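Local atomic coordinates of NAD_Gly3P_dh, NAD-dependent glycerol-3-phosphate dehydrogenase (Streptosporangium roseum, PDB entry 5OCM), a protein that acts as an imine reductase that binds NADP+, probably converting imines to amines by hydride transfer from NADPH. Residues V65-D69 and H70-R74; L231-T234 and I235-V239. All blocks are in the same frame, centred on the assembly; numbering follows the deposited sequence.

Contact 1: V65-D69 and H70-R74; sequences VCVSD and HAAVR. With NAP (NADP nicotinamide-adenine-dinucleotide phosphate), chain G.
Val67 meets the first turn of helix 70-77 through one methyl, and this part of the contact is tightly packed. Its CG2 lies 3.6 Å from Ala72 CB and 3.7 Å from Val73 CG2, with Val67 CG1 turned the other way, anti to the carbonyl carbon. That leaves CB and CG1 to face the cofactor: Val67 CB is 3.4 Å from O4B of the adenine ribose. Ala72 works on two sides in the same manner, because its CB also sits over one face of the adenine, 3.5 Å from C5A. Ser68 OG lies alongside, near both Ala72 CB and C8A of the base. On the protein side of this packing, Val73 reaches Asn91 and Thr93, so the turn rests against strand 88-91 and the loop that follows it. This is the strand-loop-helix unit of a Rossmann-type NADP-binding domain, in which the chain leaves strand 62-65 and the cofactor lies along the loop. The loop's backbone is used too: the nicotinamide-ribose hydroxyl O3D is near both Val67 O and Ser68 O, 2.7 Å from the latter, and its single proton could go to either. The more open side belongs to Asp69, the N-cap. With chi1 at 61°, its CG stands between the backbone N and the carbonyl carbon, which brings OD1 back over the helix start to accept from Ala72 N (3.0 Å, 166° at the hydrogen). Val73 N also donates to Asp69 O, a backbone bond of the helix's first turn. A carboxylate here would probably be stabilised by the helix's amino end. Further out, Ala71 CB is exposed beside Asp69 OD1, and Arg74 CG lies 3.9 Å above one face of the His70 ring, offset toward its rim.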
loop_
_atom_site.group_PDB
_atom_site.type_symbol
_atom_site.label_atom_id
_atom_site.label_comp_id
_atom_site.label_asym_id
_atom_site.label_seq_id
_atom_site.Cartn_x
_atom_site.Cartn_y
_atom_site.Cartn_z
ATOM N N VAL A 65 -15.772 -6.614 -23.919
ATOM C CA VAL A 65 -16.892 -6.704 -23.014
ATOM C C VAL A 65 -16.444 -6.265 -21.629
ATOM O O VAL A 65 -15.401 -6.744 -21.123
ATOM C CB VAL A 65 -17.571 -8.108 -22.980
ATOM C CG1 VAL A 65 -16.655 -9.241 -22.998
ATOM C CG2 VAL A 65 -18.642 -8.217 -21.923
ATOM N N CYS A 66 -17.274 -5.456 -20.980
ATOM C CA CYS A 66 -16.974 -4.979 -19.610
ATOM C C CYS A 66 -18.278 -4.829 -18.867
ATOM O O CYS A 66 -18.884 -3.775 -18.852
ATOM C CB CYS A 66 -16.173 -3.720 -19.647
ATOM S SG CYS A 66 -15.617 -3.211 -17.982
ATOM N N VAL A 67 -18.758 -5.963 -18.336
ATOM C CA VAL A 67 -20.023 -6.015 -17.583
ATOM C C VAL A 67 -19.720 -6.374 -16.131
ATOM O O VAL A 67 -18.549 -6.331 -15.703
ATOM C CB VAL A 67 -21.084 -6.910 -18.263
ATOM C CG1 VAL A 67 -21.491 -6.281 -19.592
ATOM C CG2 VAL A 67 -20.574 -8.358 -18.436
ATOM N N SER A 68 -20.734 -6.654 -15.321
ATOM C CA SER A 68 -20.500 -6.779 -13.878
ATOM C C SER A 68 -19.656 -8.037 -13.520
ATOM O O SER A 68 -18.611 -7.922 -12.902
ATOM C CB SER A 68 -21.853 -6.782 -13.142
ATOM O OG SER A 68 -22.633 -7.849 -13.727
ATOM N N ASP A 69 -20.086 -9.206 -13.956
ATOM C CA ASP A 69 -19.436 -10.452 -13.547
ATOM C C ASP A 69 -19.610 -11.525 -14.600
ATOM O O ASP A 69 -20.216 -11.294 -15.629
ATOM C CB ASP A 69 -19.984 -10.900 -12.174
ATOM C CG ASP A 69 -21.499 -11.171 -12.207
ATOM O OD1 ASP A 69 -22.145 -11.372 -13.299
ATOM O OD2 ASP A 69 -22.044 -11.288 -11.096
ATOM N N HIS A 70 -19.064 -12.685 -14.317
ATOM C CA HIS A 70 -19.034 -13.816 -15.238
ATOM C C HIS A 70 -20.433 -14.227 -15.702
ATOM O O HIS A 70 -20.655 -14.581 -16.877
ATOM C CB HIS A 70 -18.364 -15.018 -14.553
ATOM C CG HIS A 70 -18.163 -16.202 -15.458
ATOM N ND1 HIS A 70 -18.775 -17.421 -15.265
ATOM C CD2 HIS A 70 -17.392 -16.348 -16.552
ATOM C CE1 HIS A 70 -18.269 -18.297 -16.132
ATOM N NE2 HIS A 70 -17.600 -17.619 -17.033
ATOM N N ALA A 71 -21.392 -14.221 -14.767
ATOM C CA ALA A 71 -22.785 -14.569 -15.118
ATOM C C ALA A 71 -23.338 -13.609 -16.206
ATOM O O ALA A 71 -23.969 -14.061 -17.163
ATOM C CB ALA A 71 -23.700 -14.572 -13.900
ATOM N N ALA A 72 -23.064 -12.319 -16.048
ATOM C CA ALA A 72 -23.399 -11.346 -17.065
ATOM C C ALA A 72 -22.686 -11.537 -18.375
ATOM O O ALA A 72 -23.303 -11.433 -19.473
ATOM C CB ALA A 72 -23.177 -9.908 -16.518
ATOM N N VAL A 73 -21.399 -11.889 -18.304
ATOM C CA VAL A 73 -20.617 -12.165 -19.494
ATOM C C VAL A 73 -21.287 -13.317 -20.285
ATOM O O VAL A 73 -21.482 -13.205 -21.489
ATOM C CB VAL A 73 -19.184 -12.577 -19.158
ATOM C CG1 VAL A 73 -18.450 -13.146 -20.396
ATOM C CG2 VAL A 73 -18.422 -11.383 -18.621
ATOM N N ARG A 74 -21.613 -14.389 -19.588
ATOM C CA ARG A 74 -22.234 -15.554 -20.244
ATOM C C ARG A 74 -23.601 -15.163 -20.844
ATOM O O ARG A 74 -23.897 -15.549 -21.975
ATOM C CB ARG A 74 -22.411 -16.747 -19.278
ATOM C CG ARG A 74 -21.061 -17.442 -18.906
ATOM C CD ARG A 74 -21.083 -18.879 -18.372
ATOM N NE ARG A 74 -22.377 -19.412 -17.958
ATOM C CZ ARG A 74 -22.981 -19.182 -16.766
ATOM N NH1 ARG A 74 -22.445 -18.364 -15.839
ATOM N NH2 ARG A 74 -24.177 -19.735 -16.524
HETATM P PA NAP G . -21.240 -0.882 -13.280
HETATM O O1A NAP G . -21.256 0.644 -13.340
HETATM O O2A NAP G . -22.039 -1.364 -12.158
HETATM O O5B NAP G . -21.730 -1.563 -14.683
HETATM C C5B NAP G . -22.180 -2.914 -14.696
HETATM C C4B NAP G . -22.437 -3.173 -16.160
HETATM O O4B NAP G . -22.741 -4.535 -16.405
HETATM C C3B NAP G . -23.600 -2.332 -16.776
HETATM O O3B NAP G . -23.295 -1.923 -18.130
HETATM C C2B NAP G . -24.748 -3.362 -16.754
HETATM O O2B NAP G . -25.847 -3.058 -17.632
HETATM C C1B NAP G . -23.998 -4.612 -17.125
HETATM N N9A NAP G . -24.699 -5.838 -16.792
HETATM C C8A NAP G . -24.935 -6.372 -15.590
HETATM N N7A NAP G . -25.599 -7.514 -15.689
HETATM C C5A NAP G . -25.802 -7.712 -17.006
HETATM C C6A NAP G . -26.438 -8.738 -17.813
HETATM N N6A NAP G . -27.028 -9.834 -17.195
HETATM N N1A NAP G . -26.525 -8.547 -19.148
HETATM C C2A NAP G . -25.963 -7.483 -19.763
HETATM N N3A NAP G . -25.326 -6.500 -19.095
HETATM C C4A NAP G . -25.233 -6.607 -17.746
HETATM O O3 NAP G . -19.810 -1.521 -13.070
HETATM P PN NAP G . -18.414 -0.863 -13.638
HETATM O O1N NAP G . -17.786 -0.073 -12.564
HETATM O O2N NAP G . -18.584 -0.412 -15.098
HETATM O O5D NAP G . -17.630 -2.276 -13.604
HETATM C C5D NAP G . -17.726 -3.136 -14.743
HETATM C C4D NAP G . -16.634 -4.176 -14.599
HETATM O O4D NAP G . -15.318 -3.474 -14.614
HETATM C C3D NAP G . -16.799 -4.988 -13.299
HETATM O O3D NAP G . -16.433 -6.364 -13.508
HETATM C C2D NAP G . -15.777 -4.274 -12.398
HETATM O O2D NAP G . -15.269 -5.036 -11.291
HETATM C C1D NAP G . -14.686 -3.901 -13.437
HETATM N N1N NAP G . -13.830 -2.811 -13.012
HETATM C C2N NAP G . -14.334 -1.639 -12.684
HETATM C C3N NAP G . -13.500 -0.594 -12.242
HETATM C C7N NAP G . -14.007 0.723 -11.788
HETATM O O7N NAP G . -13.147 1.479 -11.288
HETATM N N7N NAP G . -15.271 1.027 -11.902
HETATM C C4N NAP G . -12.110 -0.790 -12.215
HETATM C C5N NAP G . -11.620 -2.009 -12.674
HETATM C C6N NAP G . -12.516 -2.989 -13.064
HETATM P P2B NAP G . -27.023 -2.093 -17.118
HETATM O O1X NAP G . -26.509 -0.704 -17.308
HETATM O O2X NAP G . -28.128 -2.560 -18.002
HETATM O O3X NAP G . -27.337 -2.578 -15.701
#

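Contact 2: L231-T234 and I235-V239; sequences LDAT and IDTHV. With 9RH (2,2,2-trifluoromethyl acetophenone hydrate), chain H; NAP (NADP nicotinamide-adenine-dinucleotide phosphate), chain B.
Thr234 and Thr237 meet through their hydroxyls, the side chains crossing at about a right angle with OG1 to OG1 at 3.0 Å; either could be the donor. Thr234 is the N-cap of helix 235-252, and its chi1 of 61° places OG1 between the backbone N and the carbonyl carbon, turned back toward the first turn. Among backbone bonds, His238 N reaches Thr234 O at 2.9 Å and nearly straight, 172° at the hydrogen. Two waters carry the polar network further. One donates to Asp232 OD1 and to Ala233 O, and also bonds His238 NE2 at the edge of the ring, in its plane; Asp232 OD1 accepts a second hydrogen bond, from Ala233 N, while OD2 is held by Tyr219. The other water joins Thr234 N and Thr237 OG1 to a cofactor phosphate oxygen, O1N. The loop and cap thus form one wall of the active site in the helical C-terminal domain, set against the Rossmann-type domain of the second subunit, which supplies most of the cofactor's bonds. Cofactor recognition by this wall is direct as well: the nicotinamide amide N7N donates to Asp232 O at 2.8 Å, and Ala233 CB packs near the same amide. Contacts with the trifluoroacetophenone hydrate are of two kinds. Thr237 CG2, anti to the backbone N, points a methyl at the trifluoromethyl group, 3.3 Å from F1. The His238 ring offers a face: hydrate oxygen O1 stands 3.1 Å above the plane, over the centre; the hydrate is also hydrogen-bonded to Thr241 OG1. Ring rotation is fixed by bonds at both nitrogens, since ND1 pairs with NE1 of Trp178 of the second subunit.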
loop_
_atom_site.group_PDB
_atom_site.type_symbol
_atom_site.label_atom_id
_atom_site.label_comp_id
_atom_site.label_asym_id
_atom_site.label_seq_id
_atom_site.Cartn_x
_atom_site.Cartn_y
_atom_site.Cartn_z
ATOM N N LEU A 231 17.375 -7.973 7.926
ATOM C CA LEU A 231 18.354 -7.002 7.491
ATOM C C LEU A 231 17.988 -5.574 7.905
ATOM O O LEU A 231 18.835 -4.741 8.050
ATOM C CB LEU A 231 18.602 -7.060 6.012
ATOM C CG LEU A 231 19.171 -8.470 5.626
ATOM C CD1 LEU A 231 19.192 -8.626 4.103
ATOM C CD2 LEU A 231 20.546 -8.740 6.226
ATOM N N ASP A 232 16.713 -5.353 8.075
ATOM C CA ASP A 232 16.159 -4.050 8.469
ATOM C C ASP A 232 15.610 -4.062 9.870
ATOM O O ASP A 232 16.085 -3.291 10.718
ATOM C CB ASP A 232 15.123 -3.480 7.442
ATOM C CG ASP A 232 14.129 -4.565 6.910
ATOM O OD1 ASP A 232 14.007 -5.666 7.499
ATOM O OD2 ASP A 232 13.473 -4.238 5.894
ATOM N N ALA A 233 14.623 -4.917 10.139
ATOM C CA ALA A 233 13.931 -4.997 11.405
ATOM C C ALA A 233 13.451 -6.421 11.616
ATOM O O ALA A 233 12.989 -7.083 10.668
ATOM C CB ALA A 233 12.730 -4.056 11.396
ATOM N N THR A 234 13.499 -6.916 12.850
ATOM C CA THR A 234 12.945 -8.198 13.196
ATOM C C THR A 234 11.419 -8.131 13.372
ATOM O O THR A 234 10.817 -7.054 13.642
ATOM C CB THR A 234 13.527 -8.715 14.532
ATOM O OG1 THR A 234 13.198 -7.788 15.572
ATOM C CG2 THR A 234 15.048 -8.842 14.486
ATOM N N ILE A 235 10.763 -9.280 13.226
ATOM C CA ILE A 235 9.348 -9.373 13.559
ATOM C C ILE A 235 9.072 -8.915 15.016
ATOM O O ILE A 235 8.061 -8.251 15.291
ATOM C CB ILE A 235 8.797 -10.747 13.262
ATOM C CG1 ILE A 235 8.738 -10.918 11.729
ATOM C CG2 ILE A 235 7.385 -10.914 13.830
ATOM C CD1 ILE A 235 8.386 -12.354 11.304
ATOM N N ASP A 236 9.984 -9.232 15.944
ATOM C CA ASP A 236 9.797 -8.744 17.325
ATOM C C ASP A 236 9.740 -7.218 17.371
ATOM O O ASP A 236 8.893 -6.639 18.078
ATOM C CB ASP A 236 10.963 -9.211 18.245
ATOM C CG ASP A 236 10.904 -10.689 18.588
ATOM O OD1 ASP A 236 9.792 -11.228 18.779
ATOM O OD2 ASP A 236 12.001 -11.265 18.715
ATOM N N THR A 237 10.592 -6.568 16.609
ATOM C CA THR A 237 10.608 -5.104 16.565
ATOM C C THR A 237 9.296 -4.570 15.927
ATOM O O THR A 237 8.669 -3.614 16.452
ATOM C CB THR A 237 11.849 -4.610 15.812
ATOM O OG1 THR A 237 12.993 -5.007 16.541
ATOM C CG2 THR A 237 11.887 -3.158 15.627
ATOM N N HIS A 238 8.885 -5.194 14.830
ATOM C CA HIS A 238 7.582 -4.892 14.254
ATOM C C HIS A 238 6.430 -4.963 15.277
ATOM O O HIS A 238 5.595 -4.051 15.365
ATOM C CB HIS A 238 7.240 -5.817 13.042
ATOM C CG HIS A 238 7.923 -5.442 11.750
ATOM N ND1 HIS A 238 7.333 -4.598 10.824
ATOM C CD2 HIS A 238 9.084 -5.858 11.183
ATOM C CE1 HIS A 238 8.123 -4.518 9.758
ATOM N NE2 HIS A 238 9.186 -5.269 9.943
ATOM N N VAL A 239 6.333 -6.074 16.003
ATOM C CA VAL A 239 5.170 -6.309 16.862
ATOM C C VAL A 239 5.140 -5.281 18.010
ATOM O O VAL A 239 4.025 -4.888 18.434
ATOM C CB VAL A 239 5.072 -7.760 17.407
ATOM C CG1 VAL A 239 4.154 -7.916 18.547
ATOM C CG2 VAL A 239 4.817 -8.781 16.252
HETATM O O1 9RH H . 9.152 -2.540 12.452
HETATM C C1 9RH H . 8.977 -1.106 12.392
HETATM O O2 9RH H . 7.638 -0.702 12.535
HETATM C C2 9RH H . 9.525 -0.519 11.094
HETATM C C3 9RH H . 10.133 -1.345 10.167
HETATM C C4 9RH H . 10.518 -0.846 8.930
HETATM C C5 9RH H . 10.330 0.481 8.624
HETATM C C6 9RH H . 9.748 1.323 9.559
HETATM C C7 9RH H . 9.338 0.817 10.786
HETATM C C8 9RH H . 9.780 -0.588 13.548
HETATM F F1 9RH H . 9.383 -1.184 14.684
HETATM F F2 9RH H . 9.681 0.765 13.672
HETATM F F3 9RH H . 11.043 -0.894 13.304
HETATM P PA NAP B . 17.363 -3.272 17.801
HETATM O O1A NAP B . 16.512 -4.267 18.606
HETATM O O2A NAP B . 18.273 -3.772 16.710
HETATM O O5B NAP B . 18.120 -2.244 18.862
HETATM C C5B NAP B . 17.491 -1.979 20.098
HETATM C C4B NAP B . 18.478 -1.057 20.824
HETATM O O4B NAP B . 17.871 -0.721 22.078
HETATM C C3B NAP B . 19.862 -1.634 21.176
HETATM O O3B NAP B . 20.776 -0.541 21.079
HETATM C C2B NAP B . 19.677 -2.115 22.624
HETATM O O2B NAP B . 20.847 -2.232 23.376
HETATM C C1B NAP B . 18.850 -0.958 23.141
HETATM N N9A NAP B . 18.170 -1.263 24.390
HETATM C C8A NAP B . 17.173 -2.143 24.571
HETATM N N7A NAP B . 16.848 -2.162 25.882
HETATM C C5A NAP B . 17.677 -1.296 26.540
HETATM C C6A NAP B . 17.873 -0.881 27.930
HETATM N N6A NAP B . 17.055 -1.415 28.830
HETATM N N1A NAP B . 18.864 -0.034 28.230
HETATM C C2A NAP B . 19.647 0.468 27.256
HETATM N N3A NAP B . 19.545 0.104 25.939
HETATM C C4A NAP B . 18.600 -0.770 25.565
HETATM O O3 NAP B . 16.261 -2.262 17.334
HETATM P PN NAP B . 16.390 -1.208 16.119
HETATM O O1N NAP B . 15.958 -1.803 14.812
HETATM O O2N NAP B . 17.703 -0.463 16.194
HETATM O O5D NAP B . 15.220 -0.275 16.574
HETATM C C5D NAP B . 15.426 0.882 17.430
HETATM C C4D NAP B . 14.237 1.757 17.517
HETATM O O4D NAP B . 14.091 2.402 16.228
HETATM C C3D NAP B . 12.946 0.996 17.780
HETATM O O3D NAP B . 12.125 1.864 18.552
HETATM C C2D NAP B . 12.295 0.802 16.401
HETATM O O2D NAP B . 10.863 0.549 16.468
HETATM C C1D NAP B . 12.779 2.050 15.700
HETATM N N1N NAP B . 12.824 1.923 14.212
HETATM C C2N NAP B . 13.453 0.888 13.649
HETATM C C3N NAP B . 13.509 0.702 12.279
HETATM C C7N NAP B . 14.191 -0.461 11.597
HETATM O O7N NAP B . 13.862 -0.674 10.394
HETATM N N7N NAP B . 15.072 -1.186 12.290
HETATM C C4N NAP B . 12.802 1.607 11.484
HETATM C C5N NAP B . 12.141 2.721 12.082
HETATM C C6N NAP B . 12.120 2.856 13.471
HETATM P P2B NAP B . 21.668 -3.617 23.400
HETATM O O1X NAP B . 22.444 -3.696 22.116
HETATM O O2X NAP B . 22.440 -3.480 24.641
HETATM O O3X NAP B . 20.632 -4.692 23.434
HETATM O O HOH W 1 11.250 -6.656 8.511
HETATM O O HOH W 2 14.975 -4.777 14.765
#

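Both contacts are centred on an N-cap residue, Asp69 or Thr234, where a loop passes into a helix, yet they share no element, and their centres lie 44 Å apart on opposite sides of the chain's centre. Contact 1 begins helix 70-77 of the nucleotide-binding domain and contact 2 begins helix 235-252 of the C-terminal domain. Each is partly buried, mixing covered residues with one exposed position. Contact 1 is mainly apolar, valine and alanine methyls beside adenine, with an aspartate cap; contact 2 is mainly polar, with hydroxyls, waters and a histidine. In the dimer, residues 65-74 of one subunit and 231-239 of the other serve the same cofactor molecule, at its adenine and ribose portions and its nicotinamide end.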